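Local coordinates for protein L-threonine 3-dehydrogenase (Clostridioides difficile, PDB 7OL1) that probably catalyses the NAD-dependent oxidation of L-threonine at its hydroxyl-bearing carbon, at residues A140-N145 / T155-N160; I194-P199 / K326-K331; I211-L216 / E330-K335. All blocks are in the same frame, centred on the assembly; numbering follows the deposited sequence.

From the N terminus the chain first closes contact 1, a short loop between strand 132-138 and helix 162-181 that folds back on itself beside the second subunit. Contacts 2 and 3 open later, at 194-199 and 211-216, and both end on helix 321-334, sharing Glu330 and Lys331. They open one after the other and close on the same stretch of that helix, more than a hundred residues on, so their loops overlap and neither nests cleanly in the other. Their centres lie about 7 Å apart, whereas contact 1 is about 30 Å from contact 2, centre to centre. Together contacts 2 and 3 tie the C-terminal helix to the end of strand 184-194 and to helix 207-217.

Contact 1 (A140-N145 / T155-N160); sequences AAFGEN and TLQRPN
Phe142 lays the CD1-CE1 side of its ring against the loop residues 155-157. CE1 meets the methyl CG2 of Thr155 at 3.6 Å, CG of Gln157 comes in obliquely to CD1 and CE1, and the carbonyl O of Leu156 stands at the ring edge, in the plane, 3.9 Å from CD1. With CG anti to its own carbonyl carbon (chi1 -71°), the ring swings back to these neighbours although its CB sets out away from them. Loop residues Pro301 and Leu304 and strand residue Arg189 also pack on Phe142.

Next to the ring, the extended Gln157 side chain runs alongside Ala141, its CG 3.3 Å from Ala141 O. Its amide is directed to other partners: NE2 bonds to Glu171 on helix 162-181, and OE1 accepts from Arg158 of the second subunit. Pro159 closes the other end, its CB 3.2 Å from Ala140 O.

Between them the backbones come close, with CA of Gly143 and CA of Pro159 4.0 Å apart. Gly143 CA also makes a CH...O contact of 3.5 Å with Arg158 O, bent to 126° at the hydrogen. No direct hydrogen bond crosses the contact; a water weakly bridges Glu144 N and Arg158 O. Farther along, Leu156 CD2 packs on Asn145 CB at 3.8 Å.

The Arg158 side chain leaves this loop for the dimer partner, forming salt bridges with Glu171 and Asp175 of the second subunit, while Pro159 packs on Leu172 of that subunit. The arrangement is a loop doubled back between a strand and a helix of the Rossmann-like core of an extended short-chain dehydrogenase, at the subunit interface.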
loop_
_atom_site.group_PDB
_atom_site.type_symbol
_atom_site.label_atom_id
_atom_site.label_comp_id
_atom_site.label_asym_id
_atom_site.label_seq_id
_atom_site.Cartn_x
_atom_site.Cartn_y
_atom_site.Cartn_z
ATOM N N ALA A 140 -12.990 -0.543 -2.986
ATOM C CA ALA A 140 -12.060 0.062 -3.971
ATOM C C ALA A 140 -10.628 -0.432 -3.726
ATOM O O ALA A 140 -9.793 -0.362 -4.673
ATOM C CB ALA A 140 -12.181 1.558 -3.942
ATOM N N ALA A 141 -10.381 -1.010 -2.552
ATOM C CA ALA A 141 -9.081 -1.603 -2.157
ATOM C C ALA A 141 -8.876 -2.983 -2.782
ATOM O O ALA A 141 -7.975 -3.676 -2.287
ATOM C CB ALA A 141 -9.037 -1.743 -0.656
ATOM N N PHE A 142 -9.735 -3.399 -3.725
ATOM C CA PHE A 142 -9.670 -4.683 -4.477
ATOM C C PHE A 142 -9.476 -4.406 -5.989
ATOM O O PHE A 142 -10.124 -3.458 -6.529
ATOM C CB PHE A 142 -10.933 -5.500 -4.192
ATOM C CG PHE A 142 -11.052 -6.081 -2.802
ATOM C CD1 PHE A 142 -10.066 -6.887 -2.275
ATOM C CD2 PHE A 142 -12.189 -5.874 -2.036
ATOM C CE1 PHE A 142 -10.192 -7.418 -1.001
ATOM C CE2 PHE A 142 -12.313 -6.398 -0.758
ATOM C CZ PHE A 142 -11.306 -7.160 -0.235
ATOM N N GLY A 143 -8.651 -5.240 -6.658
ATOM C CA GLY A 143 -8.304 -5.173 -8.100
ATOM C C GLY A 143 -9.199 -5.998 -9.031
ATOM O O GLY A 143 -10.267 -6.474 -8.588
ATOM N N GLU A 144 -8.787 -6.149 -10.301
ATOM C CA GLU A 144 -9.589 -6.803 -11.379
ATOM C C GLU A 144 -9.556 -8.307 -11.169
ATOM O O GLU A 144 -10.590 -8.929 -11.433
ATOM C CB GLU A 144 -9.089 -6.477 -12.787
ATOM C CG GLU A 144 -10.013 -5.521 -13.539
ATOM C CD GLU A 144 -9.304 -4.502 -14.425
ATOM O OE1 GLU A 144 -8.364 -4.904 -15.146
ATOM O OE2 GLU A 144 -9.676 -3.302 -14.377
ATOM N N ASN A 145 -8.419 -8.807 -10.676
ATOM C CA ASN A 145 -8.127 -10.225 -10.340
ATOM C C ASN A 145 -8.417 -10.545 -8.875
ATOM O O ASN A 145 -8.107 -11.651 -8.409
ATOM C CB ASN A 145 -6.648 -10.575 -10.478
ATOM C CG ASN A 145 -5.970 -9.910 -11.647
ATOM O OD1 ASN A 145 -6.543 -9.837 -12.737
ATOM N ND2 ASN A 145 -4.758 -9.419 -11.403
ATOM N N THR A 155 -6.762 -11.517 0.750
ATOM C CA THR A 155 -6.719 -11.850 -0.691
ATOM C C THR A 155 -5.893 -10.801 -1.425
ATOM O O THR A 155 -5.198 -10.057 -0.798
ATOM C CB THR A 155 -8.132 -12.039 -1.269
ATOM O OG1 THR A 155 -8.042 -12.404 -2.656
ATOM C CG2 THR A 155 -9.008 -10.817 -1.117
ATOM N N LEU A 156 -5.980 -10.815 -2.735
ATOM C CA LEU A 156 -5.147 -10.037 -3.658
ATOM C C LEU A 156 -5.772 -8.639 -3.691
ATOM O O LEU A 156 -7.011 -8.557 -3.928
ATOM C CB LEU A 156 -5.167 -10.794 -4.991
ATOM C CG LEU A 156 -4.247 -10.285 -6.090
ATOM C CD1 LEU A 156 -3.396 -11.418 -6.620
ATOM C CD2 LEU A 156 -5.034 -9.612 -7.221
ATOM N N GLN A 157 -4.948 -7.620 -3.378
ATOM C CA GLN A 157 -5.283 -6.170 -3.329
ATOM C C GLN A 157 -4.288 -5.414 -4.216
ATOM O O GLN A 157 -3.163 -5.005 -3.708
ATOM C CB GLN A 157 -5.248 -5.673 -1.878
ATOM C CG GLN A 157 -6.363 -6.251 -1.013
ATOM C CD GLN A 157 -6.239 -5.865 0.440
ATOM O OE1 GLN A 157 -5.355 -6.336 1.167
ATOM N NE2 GLN A 157 -7.162 -5.029 0.885
ATOM N N ARG A 158 -4.652 -5.300 -5.500
ATOM C CA ARG A 158 -3.905 -4.517 -6.519
ATOM C C ARG A 158 -4.866 -3.638 -7.316
ATOM O O ARG A 158 -5.052 -3.858 -8.511
ATOM C CB ARG A 158 -3.140 -5.431 -7.477
ATOM C CG ARG A 158 -2.269 -6.469 -6.786
ATOM C CD ARG A 158 -0.936 -5.976 -6.266
ATOM N NE ARG A 158 -0.247 -5.168 -7.261
ATOM C CZ ARG A 158 1.048 -4.919 -7.225
ATOM N NH1 ARG A 158 1.800 -5.438 -6.263
ATOM N NH2 ARG A 158 1.593 -4.169 -8.166
ATOM N N PRO A 159 -5.448 -2.566 -6.720
ATOM C CA PRO A 159 -6.386 -1.702 -7.439
ATOM C C PRO A 159 -5.618 -0.733 -8.346
ATOM O O PRO A 159 -4.456 -0.513 -8.130
ATOM C CB PRO A 159 -7.130 -1.026 -6.286
ATOM C CG PRO A 159 -6.042 -0.840 -5.264
ATOM C CD PRO A 159 -5.179 -2.082 -5.358
ATOM N N ASN A 160 -6.299 -0.215 -9.363
ATOM C CA ASN A 160 -5.735 0.623 -10.459
ATOM C C ASN A 160 -6.282 2.060 -10.351
ATOM O O ASN A 160 -6.007 2.863 -11.266
ATOM C CB ASN A 160 -6.091 0.017 -11.826
ATOM C CG ASN A 160 -7.595 -0.079 -12.065
ATOM O OD1 ASN A 160 -8.404 -0.193 -11.141
ATOM N ND2 ASN A 160 -8.004 -0.039 -13.317
HETATM O O HOH W 1 -7.098 -3.682 -11.173
#

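Contact 2 (I194-P199 / K326-K331)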
loop_
_atom_site.group_PDB
_atom_site.type_symbol
_atom_site.label_atom_id
_atom_site.label_comp_id
_atom_site.label_asym_id
_atom_site.label_seq_id
_atom_site.Cartn_x
_atom_site.Cartn_y
_atom_site.Cartn_z
ATOM N N ILE A 194 -26.248 3.507 0.733
ATOM C CA ILE A 194 -27.569 4.100 0.370
ATOM C C ILE A 194 -28.031 4.899 1.585
ATOM O O ILE A 194 -28.140 4.270 2.684
ATOM C CB ILE A 194 -28.614 3.002 0.041
ATOM C CG1 ILE A 194 -28.065 1.894 -0.853
ATOM C CG2 ILE A 194 -29.877 3.592 -0.559
ATOM C CD1 ILE A 194 -27.769 2.369 -2.232
ATOM N N SER A 195 -28.290 6.203 1.409
ATOM C CA SER A 195 -28.931 7.048 2.456
ATOM C C SER A 195 -30.007 7.958 1.859
ATOM O O SER A 195 -30.034 8.166 0.625
ATOM C CB SER A 195 -27.929 7.839 3.253
ATOM O OG SER A 195 -27.685 9.104 2.659
ATOM N N TYR A 196 -30.860 8.466 2.746
ATOM C CA TYR A 196 -31.972 9.388 2.420
ATOM C C TYR A 196 -31.620 10.827 2.800
ATOM O O TYR A 196 -32.246 11.729 2.231
ATOM C CB TYR A 196 -33.235 8.939 3.136
ATOM C CG TYR A 196 -33.098 8.606 4.600
ATOM C CD1 TYR A 196 -33.227 9.585 5.571
ATOM C CD2 TYR A 196 -32.945 7.296 5.020
ATOM C CE1 TYR A 196 -33.176 9.278 6.922
ATOM C CE2 TYR A 196 -32.880 6.971 6.367
ATOM C CZ TYR A 196 -33.004 7.963 7.326
ATOM O OH TYR A 196 -32.953 7.656 8.658
ATOM N N VAL A 197 -30.661 11.020 3.718
ATOM C CA VAL A 197 -30.171 12.350 4.198
ATOM C C VAL A 197 -29.313 13.015 3.117
ATOM O O VAL A 197 -29.385 14.244 3.000
ATOM C CB VAL A 197 -29.365 12.240 5.509
ATOM C CG1 VAL A 197 -28.817 13.590 5.959
ATOM C CG2 VAL A 197 -30.163 11.587 6.630
ATOM N N THR A 198 -28.488 12.253 2.400
ATOM C CA THR A 198 -27.451 12.803 1.486
ATOM C C THR A 198 -27.946 12.580 0.060
ATOM O O THR A 198 -28.468 11.515 -0.262
ATOM C CB THR A 198 -26.054 12.243 1.798
ATOM O OG1 THR A 198 -25.709 12.323 3.198
ATOM C CG2 THR A 198 -25.003 12.932 0.951
ATOM N N PRO A 199 -27.964 13.633 -0.783
ATOM C CA PRO A 199 -28.528 13.525 -2.126
ATOM C C PRO A 199 -27.588 12.826 -3.100
ATOM O O PRO A 199 -26.375 12.990 -2.988
ATOM C CB PRO A 199 -28.765 14.987 -2.553
ATOM C CG PRO A 199 -27.772 15.795 -1.739
ATOM C CD PRO A 199 -27.570 15.014 -0.454
ATOM N N LYS A 326 -38.734 -0.152 1.233
ATOM C CA LYS A 326 -39.935 0.389 1.926
ATOM C C LYS A 326 -39.522 1.689 2.627
ATOM O O LYS A 326 -40.080 2.754 2.281
ATOM C CB LYS A 326 -40.548 -0.636 2.889
ATOM C CG LYS A 326 -42.048 -0.469 3.139
ATOM C CD LYS A 326 -42.602 -1.247 4.332
ATOM C CE LYS A 326 -42.530 -2.748 4.148
ATOM N NZ LYS A 326 -41.950 -3.402 5.340
ATOM N N ASP A 327 -38.526 1.602 3.517
ATOM C CA ASP A 327 -38.039 2.723 4.368
ATOM C C ASP A 327 -37.551 3.901 3.517
ATOM O O ASP A 327 -37.698 5.038 3.985
ATOM C CB ASP A 327 -36.900 2.304 5.291
ATOM C CG ASP A 327 -36.768 3.210 6.497
ATOM O OD1 ASP A 327 -37.678 3.157 7.352
ATOM O OD2 ASP A 327 -35.764 3.965 6.568
ATOM N N MET A 328 -36.976 3.662 2.337
ATOM C CA MET A 328 -36.441 4.770 1.504
ATOM C C MET A 328 -37.607 5.598 0.959
ATOM O O MET A 328 -37.498 6.844 0.932
ATOM C CB MET A 328 -35.556 4.269 0.357
ATOM C CG MET A 328 -34.138 3.997 0.808
ATOM S SD MET A 328 -33.257 5.522 1.287
ATOM C CE MET A 328 -32.874 6.179 -0.340
ATOM N N LEU A 329 -38.699 4.941 0.576
ATOM C CA LEU A 329 -39.840 5.617 -0.095
ATOM C C LEU A 329 -40.683 6.354 0.956
ATOM O O LEU A 329 -41.203 7.422 0.623
ATOM C CB LEU A 329 -40.622 4.573 -0.895
ATOM C CG LEU A 329 -39.838 3.925 -2.042
ATOM C CD1 LEU A 329 -40.602 2.761 -2.664
ATOM C CD2 LEU A 329 -39.484 4.950 -3.107
ATOM N N GLU A 330 -40.742 5.855 2.195
ATOM C CA GLU A 330 -41.305 6.596 3.358
ATOM C C GLU A 330 -40.475 7.866 3.594
ATOM O O GLU A 330 -41.066 8.970 3.521
ATOM C CB GLU A 330 -41.306 5.754 4.638
ATOM C CG GLU A 330 -42.188 4.520 4.578
ATOM C CD GLU A 330 -42.143 3.649 5.826
ATOM O OE1 GLU A 330 -41.811 4.175 6.925
ATOM O OE2 GLU A 330 -42.434 2.443 5.695
ATOM N N LYS A 331 -39.165 7.705 3.849
ATOM C CA LYS A 331 -38.223 8.775 4.301
ATOM C C LYS A 331 -37.992 9.809 3.181
ATOM O O LYS A 331 -37.586 10.948 3.522
ATOM C CB LYS A 331 -36.883 8.192 4.779
ATOM C CG LYS A 331 -36.720 7.975 6.281
ATOM C CD LYS A 331 -37.611 6.908 6.849
ATOM C CE LYS A 331 -37.773 6.990 8.351
ATOM N NZ LYS A 331 -36.784 6.137 9.040
#
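A lysine lies over a tyrosine ring by its methylenes and not by its ammonium: Lys331 CG sits 3.7 Å from the centroid of the Tyr196 ring and only 5° off the ring normal, a CH-pi contact almost exactly over the centre. CB follows above the near end of the same face, 3.8 Å from Tyr196 CG. Beyond CG the chain bends at chi2 (67°) and leaves the ring, and NZ ends beside Asp327, one helical turn back, in a weak salt bridge of 3.4 Å to OD2. That carboxylate oxygen also takes a hydrogen bond from Tyr235 OH, so it is shared between the lysine and strand 232-235.

Met328 approaches from another direction. Its SD stands at the edge of the Tyr196 ring, 5.4 Å from the centroid, and packs on Tyr196 CB at 3.9 Å. Two further bends along the thioether carry the terminal methyl past the tyrosine, where CE lies 3.6 Å from Ser195 O and also touches Ile194 CG2. Tyr196 is thus held by helix side chains at a face and at an edge, without any hydrogen bond between the two segments.

Behind the tyrosine, the backbone N of Thr198 donates to Ser195 OG at 3.3 Å, an ST motif in the loop that leaves strand 184-194. Tyr235 also packs on Ile194, Tyr196 and Met328. CH-pi and Met-aromatic contacts here join the C-terminal helix 321-334 to the loop that follows a parallel strand of the central Rossmann-like sheet.

Contact 3 (I211-L216 / E330-K335); sequences IYYEAL and EKLSEK
With chi1 of -79° in Tyr213 and -78° in Leu332, each side chain has its CG anti to its own carbonyl carbon, and the ring and the isobutyl group meet between the helices at about a right angle. Leu332 reaches across with both methyls. CD2 comes obliquely to the tyrosine ring, 3.3 Å from Tyr213 CE1, and also lies near CZ and OH; CD1 touches both Tyr213 CD1 and Tyr212 CB, 3.5 Å from the latter.

From the next turn of its helix, Leu216 crosses Leu332 obliquely. Its CD1 is 3.8 Å from Leu332 CB and equally near Ser333 OG, a hydroxyl that makes a weak hydrogen bond with Leu329 O. Three side chains of helix 207-217 thus touch Leu332, and the contact is mainly apolar, with no hydrogen bond between the segments. Tyr212 meets Leu332 through its CB; the rest of its side chain leads away, and its OH is hydrogen-bonded with Thr325 OG1, farther back on helix 321-334.

The axes of segments 211-216 and 330-334 approach to 10.4 Å and cross at -60°. Around this crossing, Tyr212 packs on Met324, Met328 and Leu329 of helix 321-334 and on Ile272 and Ile276 of helix 269-277, while Ile211 and Glu214 touch Tyr221 on strand 220-223.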
loop_
_atom_site.group_PDB
_atom_site.type_symbol
_atom_site.label_atom_id
_atom_site.label_comp_id
_atom_site.label_asym_id
_atom_site.label_seq_id
_atom_site.Cartn_x
_atom_site.Cartn_y
_atom_site.Cartn_z
ATOM N N ILE A 211 -32.300 6.166 -7.945
ATOM C CA ILE A 211 -33.442 5.319 -8.408
ATOM C C ILE A 211 -34.683 5.633 -7.565
ATOM O O ILE A 211 -35.780 5.676 -8.140
ATOM C CB ILE A 211 -33.105 3.812 -8.365
ATOM C CG1 ILE A 211 -34.105 2.992 -9.186
ATOM C CG2 ILE A 211 -33.007 3.305 -6.929
ATOM C CD1 ILE A 211 -33.745 1.533 -9.313
ATOM N N TYR A 212 -34.533 5.814 -6.253
ATOM C CA TYR A 212 -35.673 6.048 -5.323
ATOM C C TYR A 212 -36.231 7.463 -5.540
ATOM O O TYR A 212 -37.460 7.645 -5.413
ATOM C CB TYR A 212 -35.257 5.839 -3.864
ATOM C CG TYR A 212 -34.948 4.414 -3.487
ATOM C CD1 TYR A 212 -35.956 3.493 -3.296
ATOM C CD2 TYR A 212 -33.649 3.992 -3.289
ATOM C CE1 TYR A 212 -35.686 2.183 -2.934
ATOM C CE2 TYR A 212 -33.359 2.684 -2.935
ATOM C CZ TYR A 212 -34.381 1.773 -2.751
ATOM O OH TYR A 212 -34.097 0.489 -2.393
ATOM N N TYR A 213 -35.353 8.429 -5.843
ATOM C CA TYR A 213 -35.717 9.835 -6.160
ATOM C C TYR A 213 -36.560 9.797 -7.446
ATOM O O TYR A 213 -37.748 10.149 -7.382
ATOM C CB TYR A 213 -34.481 10.753 -6.215
ATOM C CG TYR A 213 -33.931 11.203 -4.874
ATOM C CD1 TYR A 213 -33.459 10.278 -3.960
ATOM C CD2 TYR A 213 -33.863 12.541 -4.506
ATOM C CE1 TYR A 213 -32.938 10.654 -2.734
ATOM C CE2 TYR A 213 -33.351 12.938 -3.276
ATOM C CZ TYR A 213 -32.883 11.987 -2.385
ATOM O OH TYR A 213 -32.352 12.294 -1.168
ATOM N N GLU A 214 -36.009 9.280 -8.548
ATOM C CA GLU A 214 -36.690 9.259 -9.872
ATOM C C GLU A 214 -37.923 8.343 -9.848
ATOM O O GLU A 214 -38.605 8.314 -10.882
ATOM C CB GLU A 214 -35.752 8.812 -10.999
ATOM C CG GLU A 214 -34.550 9.719 -11.224
ATOM C CD GLU A 214 -34.862 11.178 -11.497
ATOM O OE1 GLU A 214 -35.916 11.451 -12.100
ATOM O OE2 GLU A 214 -34.049 12.035 -11.103
ATOM N N ALA A 215 -38.213 7.631 -8.749
ATOM C CA ALA A 215 -39.377 6.711 -8.630
ATOM C C ALA A 215 -40.608 7.473 -8.123
ATOM O O ALA A 215 -41.723 7.242 -8.642
ATOM C CB ALA A 215 -39.061 5.547 -7.717
ATOM N N LEU A 216 -40.403 8.331 -7.126
ATOM C CA LEU A 216 -41.461 9.154 -6.488
ATOM C C LEU A 216 -41.665 10.463 -7.270
ATOM O O LEU A 216 -42.706 11.125 -7.032
ATOM C CB LEU A 216 -41.042 9.430 -5.039
ATOM C CG LEU A 216 -41.052 8.225 -4.098
ATOM C CD1 LEU A 216 -40.618 8.630 -2.699
ATOM C CD2 LEU A 216 -42.430 7.578 -4.056
ATOM N N GLU A 330 -40.742 5.855 2.195
ATOM C CA GLU A 330 -41.305 6.596 3.358
ATOM C C GLU A 330 -40.475 7.866 3.594
ATOM O O GLU A 330 -41.066 8.970 3.521
ATOM C CB GLU A 330 -41.306 5.754 4.638
ATOM C CG GLU A 330 -42.188 4.520 4.578
ATOM C CD GLU A 330 -42.143 3.649 5.826
ATOM O OE1 GLU A 330 -41.811 4.175 6.925
ATOM O OE2 GLU A 330 -42.434 2.443 5.695
ATOM N N LYS A 331 -39.165 7.705 3.849
ATOM C CA LYS A 331 -38.223 8.775 4.301
ATOM C C LYS A 331 -37.992 9.809 3.181
ATOM O O LYS A 331 -37.586 10.948 3.522
ATOM C CB LYS A 331 -36.883 8.192 4.779
ATOM C CG LYS A 331 -36.720 7.975 6.281
ATOM C CD LYS A 331 -37.611 6.908 6.849
ATOM C CE LYS A 331 -37.773 6.990 8.351
ATOM N NZ LYS A 331 -36.784 6.137 9.040
ATOM N N LEU A 332 -38.240 9.458 1.914
ATOM C CA LEU A 332 -38.133 10.418 0.779
ATOM C C LEU A 332 -39.464 11.152 0.534
ATOM O O LEU A 332 -39.460 12.101 -0.276
ATOM C CB LEU A 332 -37.686 9.677 -0.484
ATOM C CG LEU A 332 -36.201 9.332 -0.577
ATOM C CD1 LEU A 332 -35.894 8.691 -1.919
ATOM C CD2 LEU A 332 -35.320 10.557 -0.382
ATOM N N SER A 333 -40.563 10.730 1.171
ATOM C CA SER A 333 -41.903 11.370 1.057
ATOM C C SER A 333 -42.092 12.384 2.190
ATOM O O SER A 333 -42.396 13.548 1.882
ATOM C CB SER A 333 -43.009 10.351 1.029
ATOM O OG SER A 333 -43.274 9.980 -0.312
ATOM N N GLU A 334 -41.917 11.937 3.437
ATOM C CA GLU A 334 -41.709 12.782 4.650
ATOM C C GLU A 334 -40.818 13.999 4.318
ATOM O O GLU A 334 -41.128 15.107 4.810
ATOM C CB GLU A 334 -41.121 11.899 5.758
ATOM C CG GLU A 334 -40.394 12.640 6.876
ATOM C CD GLU A 334 -39.272 11.839 7.530
ATOM O OE1 GLU A 334 -38.233 11.634 6.862
ATOM O OE2 GLU A 334 -39.436 11.403 8.697
ATOM N N LYS A 335 -39.748 13.812 3.536
ATOM C CA LYS A 335 -38.806 14.893 3.123
ATOM C C LYS A 335 -39.415 15.696 1.956
ATOM O O LYS A 335 -38.966 16.831 1.744
ATOM C CB LYS A 335 -37.434 14.298 2.767
ATOM C CG LYS A 335 -36.221 15.184 3.051
ATOM C CD LYS A 335 -34.860 14.481 2.951
ATOM C CE LYS A 335 -34.623 13.462 4.054
ATOM N NZ LYS A 335 -34.257 14.084 5.351
#